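Local coordinates for protein probable arylamine n-acetyl transferase (Mycobacterium abscessus, PDB 4GUZ) that probably transfers an acetyl group from acetyl coenzyme A to arylamine substrates, as other members of the arylamine N-acetyltransferase family do, at residues Leu32-Arg37 with Leu93-Tyr98; Ala84-Val89 with Trp128-Gly133; Ile111-His116 with Ser205-Ser210; Ala140-Val145 with Trp171-Ala176; Ala230-His235 with His239-Gly244. All coordinates share one frame; numbering follows the deposited sequence.

Contacts 1 to 4 are linked through contact 2, and contact 5 touches none of the others. Contacts 1 and 2 lie about 9 Å apart, centre to centre, and touch through L35 and C130. Contact 2 meets contact 4, about 15 Å away between centres, where strands 126-130 and 142-143 pair at one edge of the eight-stranded sheet. The centres of contacts 2 and 3 are about 18 Å apart, yet D131 and H116 join them. With C79 these residues fit the Cys-His-Asp triad of the family. Contact 5 comes last in the chain, in a separate five-stranded sheet, its centre about 29 Å from that of contact 1. The segments of contact 2 alternate with those of contacts 1 and 3.

Contact 1: residues Leu32-Arg37 with Leu93-Tyr98; sequences LETLRR and LGFDFY
T34 and L35 of helix 32-45 face L93 and F95, in the turn between helix 79-92 and strand 96-104, with the L35 and F95 CA atoms 8.9 Å apart. G94 leaves the helix with a positive phi of 77°, in a Schellman motif. The chain then turns so that F95 points back at helix 32-45. The F95 ring carries the contact. Its leading carbon CZ meets CG2 of T34 at 4.0 Å. This methyl lies at the ring edge, near the ring plane. CE1 of F95 lies 4.0 Å from CB of L35, so the ring tip rests against the root of that side chain and not its methyls. The backbone N of L35 is also close, obliquely placed to the ring. L93 adds a looser touch, its CD1 4.3 Å from T34 CG2. OG1 of T34 lies beside the backbone N (chi1 -65°), which leaves the methyl opposite that N and turned to the ring. L90 also packs on F95, and L35 continues onto V121 and C130 of the sheet. The side-chain contact is thus apolar. The T34 hydroxyl faces the carbonyl oxygens of S29, its stronger partner, and D27, which share its hydrogen or compete for it.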
# COMPACT_ATOMS: atom_id res chain seq x y z
N LEU A 32 -11.01 16.95 5.40
CA LEU A 32 -9.61 16.82 5.06
C LEU A 32 -8.72 16.60 6.28
O LEU A 32 -7.77 15.81 6.20
CB LEU A 32 -9.13 18.05 4.27
CG LEU A 32 -7.65 18.08 3.86
CD1 LEU A 32 -7.29 16.96 2.89
CD2 LEU A 32 -7.26 19.44 3.34
N GLU A 33 -9.00 17.29 7.40
CA GLU A 33 -8.14 17.09 8.58
C GLU A 33 -8.29 15.66 9.11
O GLU A 33 -7.29 15.06 9.49
CB GLU A 33 -8.40 18.16 9.67
CG GLU A 33 -7.16 19.00 9.99
CD GLU A 33 -6.21 19.31 8.84
OE1 GLU A 33 -6.67 19.78 7.78
OE2 GLU A 33 -4.99 19.06 9.01
N THR A 34 -9.50 15.10 9.04
CA THR A 34 -9.75 13.72 9.45
C THR A 34 -9.01 12.76 8.49
O THR A 34 -8.31 11.86 8.95
CB THR A 34 -11.24 13.44 9.53
OG1 THR A 34 -11.78 14.26 10.57
CG2 THR A 34 -11.57 11.96 9.86
N LEU A 35 -9.15 12.98 7.17
CA LEU A 35 -8.50 12.16 6.14
C LEU A 35 -6.99 12.15 6.32
O LEU A 35 -6.37 11.10 6.20
CB LEU A 35 -8.87 12.69 4.73
CG LEU A 35 -8.37 11.88 3.53
CD1 LEU A 35 -9.00 10.49 3.50
CD2 LEU A 35 -8.63 12.61 2.23
N ARG A 36 -6.39 13.32 6.64
CA ARG A 36 -4.96 13.44 6.88
C ARG A 36 -4.54 12.56 8.04
O ARG A 36 -3.56 11.83 7.93
CB ARG A 36 -4.53 14.91 7.13
CG ARG A 36 -4.35 15.67 5.83
CD ARG A 36 -4.15 17.17 6.02
NE ARG A 36 -4.28 17.85 4.73
CZ ARG A 36 -3.59 18.93 4.36
NH1 ARG A 36 -2.73 19.50 5.20
NH2 ARG A 36 -3.77 19.45 3.15
N ARG A 37 -5.30 12.61 9.15
CA ARG A 37 -4.97 11.80 10.33
C ARG A 37 -5.18 10.31 10.06
O ARG A 37 -4.40 9.50 10.56
CB ARG A 37 -5.78 12.25 11.55
CG ARG A 37 -5.42 13.67 12.01
CD ARG A 37 -5.77 13.99 13.47
NE ARG A 37 -7.13 13.61 13.87
CZ ARG A 37 -8.25 14.23 13.50
NH1 ARG A 37 -8.20 15.26 12.66
NH2 ARG A 37 -9.42 13.80 13.94
N LEU A 93 -17.13 6.42 7.72
CA LEU A 93 -17.02 7.79 8.21
C LEU A 93 -17.76 8.80 7.31
O LEU A 93 -17.79 10.00 7.61
CB LEU A 93 -15.55 8.18 8.41
CG LEU A 93 -14.76 7.41 9.49
CD1 LEU A 93 -13.51 8.16 9.85
CD2 LEU A 93 -15.59 7.18 10.77
N GLY A 94 -18.39 8.31 6.25
CA GLY A 94 -19.21 9.11 5.34
C GLY A 94 -18.49 9.98 4.34
O GLY A 94 -19.01 11.05 3.99
N PHE A 95 -17.29 9.56 3.87
CA PHE A 95 -16.57 10.30 2.83
C PHE A 95 -17.13 9.95 1.45
O PHE A 95 -17.64 8.84 1.27
CB PHE A 95 -15.06 9.98 2.86
CG PHE A 95 -14.26 10.56 4.00
CD1 PHE A 95 -13.62 11.79 3.86
CD2 PHE A 95 -14.10 9.86 5.19
CE1 PHE A 95 -12.83 12.31 4.89
CE2 PHE A 95 -13.32 10.38 6.23
CZ PHE A 95 -12.69 11.60 6.08
N ASP A 96 -17.05 10.90 0.49
CA ASP A 96 -17.42 10.69 -0.91
C ASP A 96 -16.14 10.23 -1.61
O ASP A 96 -15.21 11.02 -1.76
CB ASP A 96 -17.99 11.99 -1.53
CG ASP A 96 -18.34 11.95 -3.02
OD1 ASP A 96 -18.34 10.83 -3.60
OD2 ASP A 96 -18.66 13.02 -3.59
N PHE A 97 -16.05 8.95 -1.95
CA PHE A 97 -14.80 8.43 -2.53
C PHE A 97 -15.03 7.35 -3.58
O PHE A 97 -16.12 6.79 -3.70
CB PHE A 97 -13.90 7.87 -1.39
CG PHE A 97 -14.33 6.51 -0.87
CD1 PHE A 97 -13.71 5.35 -1.33
CD2 PHE A 97 -15.37 6.40 0.05
CE1 PHE A 97 -14.13 4.10 -0.88
CE2 PHE A 97 -15.79 5.15 0.50
CZ PHE A 97 -15.17 4.01 0.03
N TYR A 98 -13.95 7.01 -4.28
CA TYR A 98 -13.95 5.97 -5.29
C TYR A 98 -12.57 5.32 -5.36
O TYR A 98 -11.56 5.89 -4.91
CB TYR A 98 -14.42 6.51 -6.66
CG TYR A 98 -13.59 7.61 -7.27
CD1 TYR A 98 -12.65 7.34 -8.26
CD2 TYR A 98 -13.82 8.95 -6.94
CE1 TYR A 98 -11.93 8.36 -8.87
CE2 TYR A 98 -13.09 9.98 -7.53
CZ TYR A 98 -12.15 9.68 -8.51
OH TYR A 98 -11.42 10.69 -9.11

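Contact 2: residues Ala84-Val89 with Trp128-Gly133; sequences ALFGAV and WLCDVG
F86 of helix 79-92 lies flat against V132, and this pair is the tight part of the contact. CG1 of V132 sits over the centre of the phenyl ring, 3.7 Å from its centroid and only 7° off the ring normal. This is a CH-pi contact. The other methyl, CG2, reaches back to the root of the ring and lies 3.7 Å from F86 CB. The valine therefore uses both branches. Its chi1 of -59° sets CG1 beside the backbone N and CG2 between N and the carbonyl carbon. F86 has its CG opposite the backbone N, chi1 -157°, which carries the ring out from the helix toward the loop. The segment 128-133 is the end of strand 126-130 and the turn after it. Between C130 and V132 stands D131, whose side chain points elsewhere and hydrogen-bonds to H116 and H189. With C79, at the start of the helix that bears F86, H116 and D131 fit the Cys-His-Asp triad of this family. The looser part lies at C130, whose CB is 4.0 Å from F86 CE2, obliquely placed. Here too the surroundings are protein and not solvent: L35 and V121 pack on the cysteine, and H42 meets F86 edge-to-face.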
# COMPACT_ATOMS: atom_id res chain seq x y z
N ALA A 84 -8.89 -2.42 0.77
CA ALA A 84 -10.16 -2.97 1.30
C ALA A 84 -10.45 -2.35 2.67
O ALA A 84 -11.54 -1.83 2.89
CB ALA A 84 -10.08 -4.50 1.41
N LEU A 85 -9.44 -2.31 3.56
CA LEU A 85 -9.58 -1.76 4.89
C LEU A 85 -9.81 -0.27 4.87
O LEU A 85 -10.71 0.20 5.56
CB LEU A 85 -8.33 -2.09 5.73
CG LEU A 85 -8.50 -2.16 7.24
CD1 LEU A 85 -9.47 -3.28 7.64
CD2 LEU A 85 -7.17 -2.45 7.90
N PHE A 86 -9.03 0.47 4.08
CA PHE A 86 -9.16 1.92 4.06
C PHE A 86 -10.47 2.33 3.42
O PHE A 86 -11.12 3.24 3.94
CB PHE A 86 -7.97 2.58 3.37
CG PHE A 86 -7.73 4.02 3.76
CD1 PHE A 86 -7.15 4.35 4.98
CD2 PHE A 86 -8.01 5.06 2.86
CE1 PHE A 86 -6.94 5.68 5.34
CE2 PHE A 86 -7.79 6.40 3.22
CZ PHE A 86 -7.24 6.70 4.45
N GLY A 87 -10.88 1.60 2.37
CA GLY A 87 -12.14 1.81 1.68
C GLY A 87 -13.32 1.63 2.62
O GLY A 87 -14.26 2.43 2.61
N ALA A 88 -13.23 0.59 3.47
CA ALA A 88 -14.26 0.30 4.48
C ALA A 88 -14.35 1.42 5.49
O ALA A 88 -15.45 1.80 5.86
CB ALA A 88 -13.96 -1.01 5.18
N VAL A 89 -13.19 1.97 5.93
CA VAL A 89 -13.14 3.09 6.89
C VAL A 89 -13.76 4.33 6.27
O VAL A 89 -14.60 4.96 6.91
CB VAL A 89 -11.71 3.39 7.44
CG1 VAL A 89 -11.76 4.46 8.53
CG2 VAL A 89 -11.05 2.14 7.99
N TRP A 128 -8.48 14.27 -3.75
CA TRP A 128 -7.33 13.87 -2.95
C TRP A 128 -6.97 12.42 -3.18
O TRP A 128 -7.78 11.53 -2.91
CB TRP A 128 -7.65 14.09 -1.46
CG TRP A 128 -7.80 15.55 -1.13
CD1 TRP A 128 -8.93 16.29 -1.20
CD2 TRP A 128 -6.75 16.45 -0.75
NE1 TRP A 128 -8.67 17.60 -0.87
CE2 TRP A 128 -7.33 17.73 -0.60
CE3 TRP A 128 -5.37 16.31 -0.53
CZ2 TRP A 128 -6.59 18.85 -0.21
CZ3 TRP A 128 -4.64 17.42 -0.15
CH2 TRP A 128 -5.25 18.68 0.01
N LEU A 129 -5.74 12.19 -3.63
CA LEU A 129 -5.25 10.83 -3.85
C LEU A 129 -4.83 10.21 -2.53
O LEU A 129 -3.97 10.78 -1.85
CB LEU A 129 -4.07 10.85 -4.85
CG LEU A 129 -3.40 9.48 -5.10
CD1 LEU A 129 -4.36 8.52 -5.75
CD2 LEU A 129 -2.09 9.66 -5.88
N CYS A 130 -5.41 9.05 -2.18
CA CYS A 130 -5.02 8.35 -0.96
C CYS A 130 -4.32 7.05 -1.35
O CYS A 130 -4.96 6.00 -1.52
CB CYS A 130 -6.21 8.11 -0.03
SG CYS A 130 -6.97 9.63 0.59
N ASP A 131 -2.99 7.13 -1.52
CA ASP A 131 -2.16 5.96 -1.89
C ASP A 131 -1.68 5.34 -0.59
O ASP A 131 -0.57 5.61 -0.12
CB ASP A 131 -1.02 6.41 -2.78
CG ASP A 131 -0.26 5.27 -3.45
OD1 ASP A 131 -0.64 4.10 -3.22
OD2 ASP A 131 0.69 5.55 -4.18
N VAL A 132 -2.55 4.57 0.05
CA VAL A 132 -2.31 4.06 1.41
C VAL A 132 -1.63 2.68 1.48
O VAL A 132 -1.15 2.31 2.55
CB VAL A 132 -3.62 4.02 2.25
CG1 VAL A 132 -4.25 5.42 2.37
CG2 VAL A 132 -4.63 2.99 1.72
N GLY A 133 -1.64 1.93 0.38
CA GLY A 133 -1.12 0.56 0.38
C GLY A 133 0.05 0.26 -0.52
O GLY A 133 0.18 -0.88 -0.95

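Contact 3: residues Ile111-His116 with Ser205-Ser210; sequences IRPATH and SYFVAS
The loop 111-116 leads into strand 116-123 and ends at H116, which fits the histidine of a Cys-His-Asp triad as in other arylamine N-acetyltransferases. A classic beta bulge, with T115 and H116 both facing G102, marks the start of the strand. The residue before H116 packs on helix 198-210. T115 points at the helix while H116 turns away from it to D131 and C79. The two threonine carbons CB and CG2 do the touching. CB lies 3.6 Å from CG2 of V208, and the two side chains run past each other in opposite directions. CG2 of T115 approaches CD1 of F207 at 3.9 Å, with the two side chains at about a right angle. The F207 CG is opposite the backbone N, chi1 168°, which swings the ring out along the loop. There P113 CG reaches F207 CE1 at 4.3 Å, at the more exposed margin of the contact. T115 also touches Y80 of helix 79-92, next to C79. At its far end the helix is finished by S210. The Y206 carbonyl oxygen accepts from both S210 N and S210 OG, which come from opposite faces of its plane, and the OG to O distance is 2.9 Å.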
# COMPACT_ATOMS: atom_id res chain seq x y z
N ILE A 111 4.96 -0.34 -20.62
CA ILE A 111 3.72 -0.28 -19.85
C ILE A 111 3.52 -1.55 -19.05
O ILE A 111 3.59 -2.66 -19.61
CB ILE A 111 2.50 0.01 -20.76
CG1 ILE A 111 2.66 1.35 -21.51
CG2 ILE A 111 1.19 -0.01 -19.94
CD1 ILE A 111 1.58 1.57 -22.70
N ARG A 112 3.27 -1.39 -17.73
CA ARG A 112 2.98 -2.47 -16.79
C ARG A 112 1.47 -2.61 -16.62
O ARG A 112 0.75 -1.65 -16.92
CB ARG A 112 3.67 -2.21 -15.42
CG ARG A 112 5.18 -1.91 -15.50
CD ARG A 112 5.95 -3.04 -16.12
NE ARG A 112 7.39 -2.94 -15.84
CZ ARG A 112 8.31 -3.68 -16.45
NH1 ARG A 112 7.96 -4.54 -17.40
NH2 ARG A 112 9.60 -3.55 -16.13
N PRO A 113 0.93 -3.76 -16.13
CA PRO A 113 -0.54 -3.84 -15.96
C PRO A 113 -1.00 -2.98 -14.79
O PRO A 113 -0.18 -2.62 -13.94
CB PRO A 113 -0.81 -5.34 -15.73
CG PRO A 113 0.52 -6.04 -15.92
CD PRO A 113 1.59 -5.02 -15.73
N ALA A 114 -2.29 -2.60 -14.77
CA ALA A 114 -2.85 -1.74 -13.72
C ALA A 114 -3.17 -2.56 -12.49
O ALA A 114 -4.34 -2.91 -12.27
CB ALA A 114 -4.08 -1.02 -14.23
N THR A 115 -2.15 -2.86 -11.67
CA THR A 115 -2.32 -3.75 -10.54
C THR A 115 -1.96 -3.10 -9.17
O THR A 115 -1.66 -3.82 -8.22
CB THR A 115 -1.58 -5.08 -10.80
OG1 THR A 115 -0.24 -4.84 -11.22
CG2 THR A 115 -2.30 -5.95 -11.84
N HIS A 116 -2.10 -1.78 -9.05
CA HIS A 116 -1.91 -1.11 -7.76
C HIS A 116 -3.17 -0.34 -7.42
O HIS A 116 -3.47 0.64 -8.08
CB HIS A 116 -0.68 -0.19 -7.73
CG HIS A 116 -0.55 0.57 -6.45
ND1 HIS A 116 -0.46 -0.09 -5.23
CD2 HIS A 116 -0.54 1.91 -6.23
CE1 HIS A 116 -0.38 0.87 -4.31
NE2 HIS A 116 -0.42 2.08 -4.86
N SER A 205 -5.96 -8.99 -7.84
CA SER A 205 -5.25 -9.70 -6.77
C SER A 205 -4.99 -11.15 -7.14
O SER A 205 -3.92 -11.68 -6.82
CB SER A 205 -6.05 -9.64 -5.47
OG SER A 205 -5.26 -10.09 -4.38
N TYR A 206 -5.93 -11.81 -7.85
CA TYR A 206 -5.74 -13.18 -8.32
C TYR A 206 -4.45 -13.28 -9.17
O TYR A 206 -3.66 -14.21 -8.96
CB TYR A 206 -6.96 -13.69 -9.11
CG TYR A 206 -6.76 -15.09 -9.65
CD1 TYR A 206 -6.90 -16.20 -8.82
CD2 TYR A 206 -6.41 -15.31 -10.98
CE1 TYR A 206 -6.68 -17.49 -9.30
CE2 TYR A 206 -6.16 -16.59 -11.46
CZ TYR A 206 -6.31 -17.68 -10.62
OH TYR A 206 -6.11 -18.95 -11.10
N PHE A 207 -4.24 -12.33 -10.10
CA PHE A 207 -3.04 -12.25 -10.95
C PHE A 207 -1.81 -11.93 -10.08
O PHE A 207 -0.79 -12.61 -10.19
CB PHE A 207 -3.23 -11.19 -12.06
CG PHE A 207 -1.99 -10.79 -12.84
CD1 PHE A 207 -1.28 -9.65 -12.52
CD2 PHE A 207 -1.57 -11.55 -13.93
CE1 PHE A 207 -0.13 -9.29 -13.23
CE2 PHE A 207 -0.42 -11.19 -14.65
CZ PHE A 207 0.29 -10.06 -14.30
N VAL A 208 -1.91 -10.88 -9.24
CA VAL A 208 -0.79 -10.45 -8.39
C VAL A 208 -0.33 -11.57 -7.41
O VAL A 208 0.89 -11.76 -7.25
CB VAL A 208 -1.12 -9.12 -7.64
CG1 VAL A 208 -0.02 -8.75 -6.63
CG2 VAL A 208 -1.28 -7.98 -8.64
N ALA A 209 -1.26 -12.34 -6.83
CA ALA A 209 -0.90 -13.37 -5.84
C ALA A 209 -0.40 -14.70 -6.45
O ALA A 209 0.37 -15.38 -5.76
CB ALA A 209 -2.07 -13.65 -4.91
N SER A 210 -0.80 -15.07 -7.69
CA SER A 210 -0.37 -16.37 -8.23
C SER A 210 0.37 -16.36 -9.60
O SER A 210 1.08 -17.34 -9.88
CB SER A 210 -1.58 -17.31 -8.35
OG SER A 210 -2.52 -16.85 -9.31

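Contact 4: residues Ala140-Val145 with Trp171-Ala176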
# COMPACT_ATOMS: atom_id res chain seq x y z
N ALA A 140 0.57 11.29 3.58
CA ALA A 140 -0.57 12.20 3.57
C ALA A 140 -1.31 12.13 2.25
O ALA A 140 -0.68 11.83 1.22
CB ALA A 140 -0.07 13.62 3.82
N PRO A 141 -2.64 12.44 2.22
CA PRO A 141 -3.34 12.52 0.92
C PRO A 141 -2.67 13.57 0.05
O PRO A 141 -2.08 14.51 0.56
CB PRO A 141 -4.77 12.94 1.30
CG PRO A 141 -4.87 12.73 2.77
CD PRO A 141 -3.53 12.87 3.33
N ILE A 142 -2.73 13.39 -1.26
CA ILE A 142 -2.09 14.31 -2.19
C ILE A 142 -3.16 14.97 -3.03
O ILE A 142 -3.97 14.27 -3.66
CB ILE A 142 -1.03 13.55 -3.06
CG1 ILE A 142 0.17 13.07 -2.20
CG2 ILE A 142 -0.55 14.40 -4.24
CD1 ILE A 142 1.16 12.11 -2.91
N ARG A 143 -3.17 16.31 -3.05
CA ARG A 143 -4.09 17.14 -3.84
C ARG A 143 -3.93 16.82 -5.31
O ARG A 143 -2.84 16.96 -5.85
CB ARG A 143 -3.81 18.64 -3.60
CG ARG A 143 -4.82 19.59 -4.20
CD ARG A 143 -4.51 21.00 -3.75
NE ARG A 143 -5.39 21.38 -2.65
CZ ARG A 143 -5.00 21.88 -1.49
NH1 ARG A 143 -3.71 22.09 -1.25
NH2 ARG A 143 -5.89 22.18 -0.56
N LEU A 144 -5.01 16.39 -5.95
CA LEU A 144 -4.95 16.06 -7.36
C LEU A 144 -4.97 17.34 -8.17
O LEU A 144 -5.98 18.04 -8.24
CB LEU A 144 -6.07 15.10 -7.77
CG LEU A 144 -5.91 14.36 -9.08
CD1 LEU A 144 -4.89 13.21 -8.97
CD2 LEU A 144 -7.24 13.79 -9.52
N VAL A 145 -3.80 17.68 -8.68
CA VAL A 145 -3.54 18.87 -9.50
C VAL A 145 -2.82 18.37 -10.74
O VAL A 145 -2.34 17.24 -10.74
CB VAL A 145 -2.75 19.98 -8.75
CG1 VAL A 145 -3.59 20.63 -7.65
CG2 VAL A 145 -1.42 19.47 -8.19
N TRP A 171 -2.13 10.53 -14.53
CA TRP A 171 -1.07 11.14 -13.74
C TRP A 171 0.07 10.18 -13.49
O TRP A 171 -0.17 8.98 -13.31
CB TRP A 171 -1.61 11.58 -12.35
CG TRP A 171 -2.50 12.78 -12.35
CD1 TRP A 171 -2.17 14.05 -11.95
CD2 TRP A 171 -3.86 12.84 -12.80
NE1 TRP A 171 -3.24 14.90 -12.15
CE2 TRP A 171 -4.28 14.19 -12.68
CE3 TRP A 171 -4.77 11.89 -13.30
CZ2 TRP A 171 -5.57 14.61 -13.04
CZ3 TRP A 171 -6.02 12.31 -13.72
CH2 TRP A 171 -6.42 13.65 -13.56
N THR A 172 1.28 10.73 -13.32
CA THR A 172 2.42 9.95 -12.88
C THR A 172 2.77 10.45 -11.51
O THR A 172 2.96 11.65 -11.33
CB THR A 172 3.64 10.06 -13.84
OG1 THR A 172 3.25 9.68 -15.15
CG2 THR A 172 4.87 9.23 -13.37
N LEU A 173 2.88 9.53 -10.54
CA LEU A 173 3.41 9.87 -9.23
C LEU A 173 4.85 9.41 -9.23
O LEU A 173 5.10 8.23 -9.51
CB LEU A 173 2.62 9.25 -8.07
CG LEU A 173 3.14 9.63 -6.68
CD1 LEU A 173 2.66 11.05 -6.29
CD2 LEU A 173 2.69 8.63 -5.63
N SER A 174 5.80 10.33 -8.97
CA SER A 174 7.24 10.01 -8.95
C SER A 174 7.83 10.23 -7.57
O SER A 174 7.32 11.04 -6.79
CB SER A 174 8.02 10.86 -9.96
OG SER A 174 7.57 10.70 -11.30
N GLU A 175 8.94 9.54 -7.28
CA GLU A 175 9.62 9.76 -5.99
C GLU A 175 10.92 10.44 -6.30
O GLU A 175 11.46 10.24 -7.39
CB GLU A 175 9.81 8.46 -5.19
CG GLU A 175 10.62 7.39 -5.92
CD GLU A 175 10.87 6.10 -5.15
OE1 GLU A 175 9.88 5.40 -4.83
OE2 GLU A 175 12.05 5.75 -4.92
N ALA A 176 11.43 11.28 -5.38
CA ALA A 176 12.72 11.93 -5.61
C ALA A 176 13.81 10.87 -5.82
O ALA A 176 13.84 9.85 -5.12
CB ALA A 176 13.06 12.85 -4.45
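L144 lays its isobutyl group over the indole of W171, and the next residue, V145, binds the indole's edge. CD1 of L144 stands above the five-membered ring, 3.8 Å from its centroid and 7° off the normal, a CH-pi contact. CD2 lies above the CZ2-CH2 rim, 4.0 Å from CZ2. The leucine's CG is opposite the backbone N, chi1 -163°. This brings its two methyls to the indole although the side chain does not set out toward it. The NE1 edge of W171 is turned to the loop, where NE1 donates to V145 O at 2.9 Å. The oxygen lies close to the indole plane, but NE1 stands above the carbonyl plane and the bond is bent, 141° at the hydrogen. The methyls above the indole and the bond at its edge help to hold it. Further along, the tips of I142 and L173 meet, CD1 to CD1 at 3.8 Å. I142 is extended to CD1, while L173 has CG opposite its N and reaches across with CD1. The two strands are not sheet neighbours. I142 pairs with L129 and L173 with R188. The F191 ring meets the indole nearly parallel, L159 and L193 pack around it, and P141 reaches helix 32-45.

Contact 5: residues Ala230-His235 with His239-Gly244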
# COMPACT_ATOMS: atom_id res chain seq x y z
N ALA A 230 12.96 4.30 6.21
CA ALA A 230 12.22 3.19 5.61
C ALA A 230 13.06 1.93 5.60
O ALA A 230 14.28 1.99 5.61
CB ALA A 230 11.79 3.53 4.19
N TYR A 231 12.38 0.78 5.60
CA TYR A 231 12.96 -0.55 5.44
C TYR A 231 12.18 -1.31 4.41
O TYR A 231 10.94 -1.27 4.39
CB TYR A 231 12.92 -1.39 6.72
CG TYR A 231 13.78 -0.91 7.85
CD1 TYR A 231 15.12 -1.27 7.94
CD2 TYR A 231 13.23 -0.18 8.91
CE1 TYR A 231 15.91 -0.86 9.01
CE2 TYR A 231 14.01 0.22 9.98
CZ TYR A 231 15.35 -0.12 10.03
OH TYR A 231 16.10 0.29 11.11
N ILE A 232 12.90 -2.06 3.60
CA ILE A 232 12.34 -2.94 2.59
C ILE A 232 13.12 -4.24 2.63
O ILE A 232 14.33 -4.21 2.43
CB ILE A 232 12.35 -2.36 1.13
CG1 ILE A 232 11.53 -1.05 0.97
CG2 ILE A 232 11.86 -3.44 0.14
CD1 ILE A 232 11.66 -0.32 -0.48
N LEU A 233 12.44 -5.36 2.86
CA LEU A 233 13.04 -6.68 2.74
C LEU A 233 12.71 -7.19 1.33
O LEU A 233 11.53 -7.38 1.00
CB LEU A 233 12.56 -7.63 3.84
CG LEU A 233 13.07 -9.07 3.75
CD1 LEU A 233 14.58 -9.15 4.03
CD2 LEU A 233 12.31 -9.99 4.68
N ASP A 234 13.73 -7.33 0.49
CA ASP A 234 13.55 -7.78 -0.88
C ASP A 234 14.07 -9.22 -0.90
O ASP A 234 15.28 -9.44 -1.05
CB ASP A 234 14.29 -6.83 -1.85
CG ASP A 234 14.01 -7.11 -3.32
OD1 ASP A 234 13.24 -8.04 -3.62
OD2 ASP A 234 14.57 -6.38 -4.19
N HIS A 235 13.16 -10.18 -0.62
CA HIS A 235 13.43 -11.62 -0.50
C HIS A 235 14.27 -11.82 0.78
O HIS A 235 13.70 -11.78 1.87
CB HIS A 235 14.06 -12.22 -1.77
CG HIS A 235 14.07 -13.71 -1.81
ND1 HIS A 235 12.91 -14.44 -1.64
CD2 HIS A 235 15.09 -14.56 -2.07
CE1 HIS A 235 13.26 -15.71 -1.76
NE2 HIS A 235 14.56 -15.84 -2.03
N HIS A 239 17.03 -3.81 2.87
CA HIS A 239 17.35 -2.45 2.45
C HIS A 239 17.01 -1.48 3.58
O HIS A 239 15.89 -1.51 4.10
CB HIS A 239 16.59 -2.05 1.16
CG HIS A 239 16.95 -2.83 -0.06
ND1 HIS A 239 17.29 -2.19 -1.24
CD2 HIS A 239 16.98 -4.17 -0.26
CE1 HIS A 239 17.54 -3.16 -2.11
NE2 HIS A 239 17.35 -4.36 -1.58
N GLU A 240 17.97 -0.66 4.01
CA GLU A 240 17.68 0.35 5.05
C GLU A 240 17.84 1.70 4.40
O GLU A 240 18.93 2.01 3.93
CB GLU A 240 18.59 0.16 6.27
CG GLU A 240 18.38 1.26 7.29
CD GLU A 240 18.91 1.03 8.69
OE1 GLU A 240 19.56 -0.01 8.94
OE2 GLU A 240 18.63 1.90 9.55
N ILE A 241 16.75 2.50 4.32
CA ILE A 241 16.75 3.75 3.56
C ILE A 241 16.69 4.98 4.47
O ILE A 241 15.79 5.10 5.31
CB ILE A 241 15.55 3.76 2.57
CG1 ILE A 241 15.48 2.45 1.72
CG2 ILE A 241 15.55 5.02 1.68
CD1 ILE A 241 14.06 2.12 1.22
N GLN A 242 17.59 5.92 4.22
CA GLN A 242 17.65 7.21 4.89
C GLN A 242 17.27 8.26 3.85
O GLN A 242 18.07 8.59 2.96
CB GLN A 242 19.04 7.49 5.52
CG GLN A 242 19.13 8.89 6.17
CD GLN A 242 18.01 9.15 7.19
OE1 GLN A 242 17.79 8.38 8.12
NE2 GLN A 242 17.27 10.25 7.00
N PRO A 243 16.00 8.70 3.87
CA PRO A 243 15.55 9.69 2.88
C PRO A 243 16.45 10.92 2.86
O PRO A 243 16.84 11.40 3.94
CB PRO A 243 14.13 10.05 3.34
CG PRO A 243 14.07 9.61 4.77
CD PRO A 243 14.94 8.40 4.85
N GLY A 244 16.79 11.40 1.66
CA GLY A 244 17.70 12.53 1.48
C GLY A 244 19.17 12.15 1.47
O GLY A 244 20.02 12.97 1.13
O HOH W 1 17.80 -6.54 -3.41
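H239, two residues into strand 237-242 of the hairpin with strand 229-234, faces I232 as an antiparallel hydrogen-bonded pair. Its N donates to I232 O at 2.8 Å, and its O accepts from I232 N at 3.1 Å. The same O takes a CA-H...O contact from Y231. The imidazole leans toward D234, its NE2 3.9 Å from D234 CB. One water lies at the ring edge, 2.9 Å from H239 NE2, and gives a weak bond to D234 OD2. ND1 of the ring bonds to R247 on the next strand. E240 comes next, facing Y231 in a non-hydrogen-bonded pair on the other face of the sheet. Its extended chain, CG opposite the backbone N at chi1 175°, runs alongside the tyrosine in the same direction. Its carboxyl carbon CD reaches CE1 of Y231 at 3.6 Å, with ring and carboxylate planes 44° apart. I241 pairs with A230 through two bonds; I241 N to A230 O, 2.8 Å, is nearly straight at 171°. Its CD1 reaches I232 CD1 at 3.8 Å and also covers A230 CB. W155 packs on this apolar side. Q242 follows, its NE2 bonded to P243 O and D228. Four backbone bonds thus fix the register. R247 donating to ND1 would probably favour a neutral H239. H229 and the water give E240 and D234 polar partners.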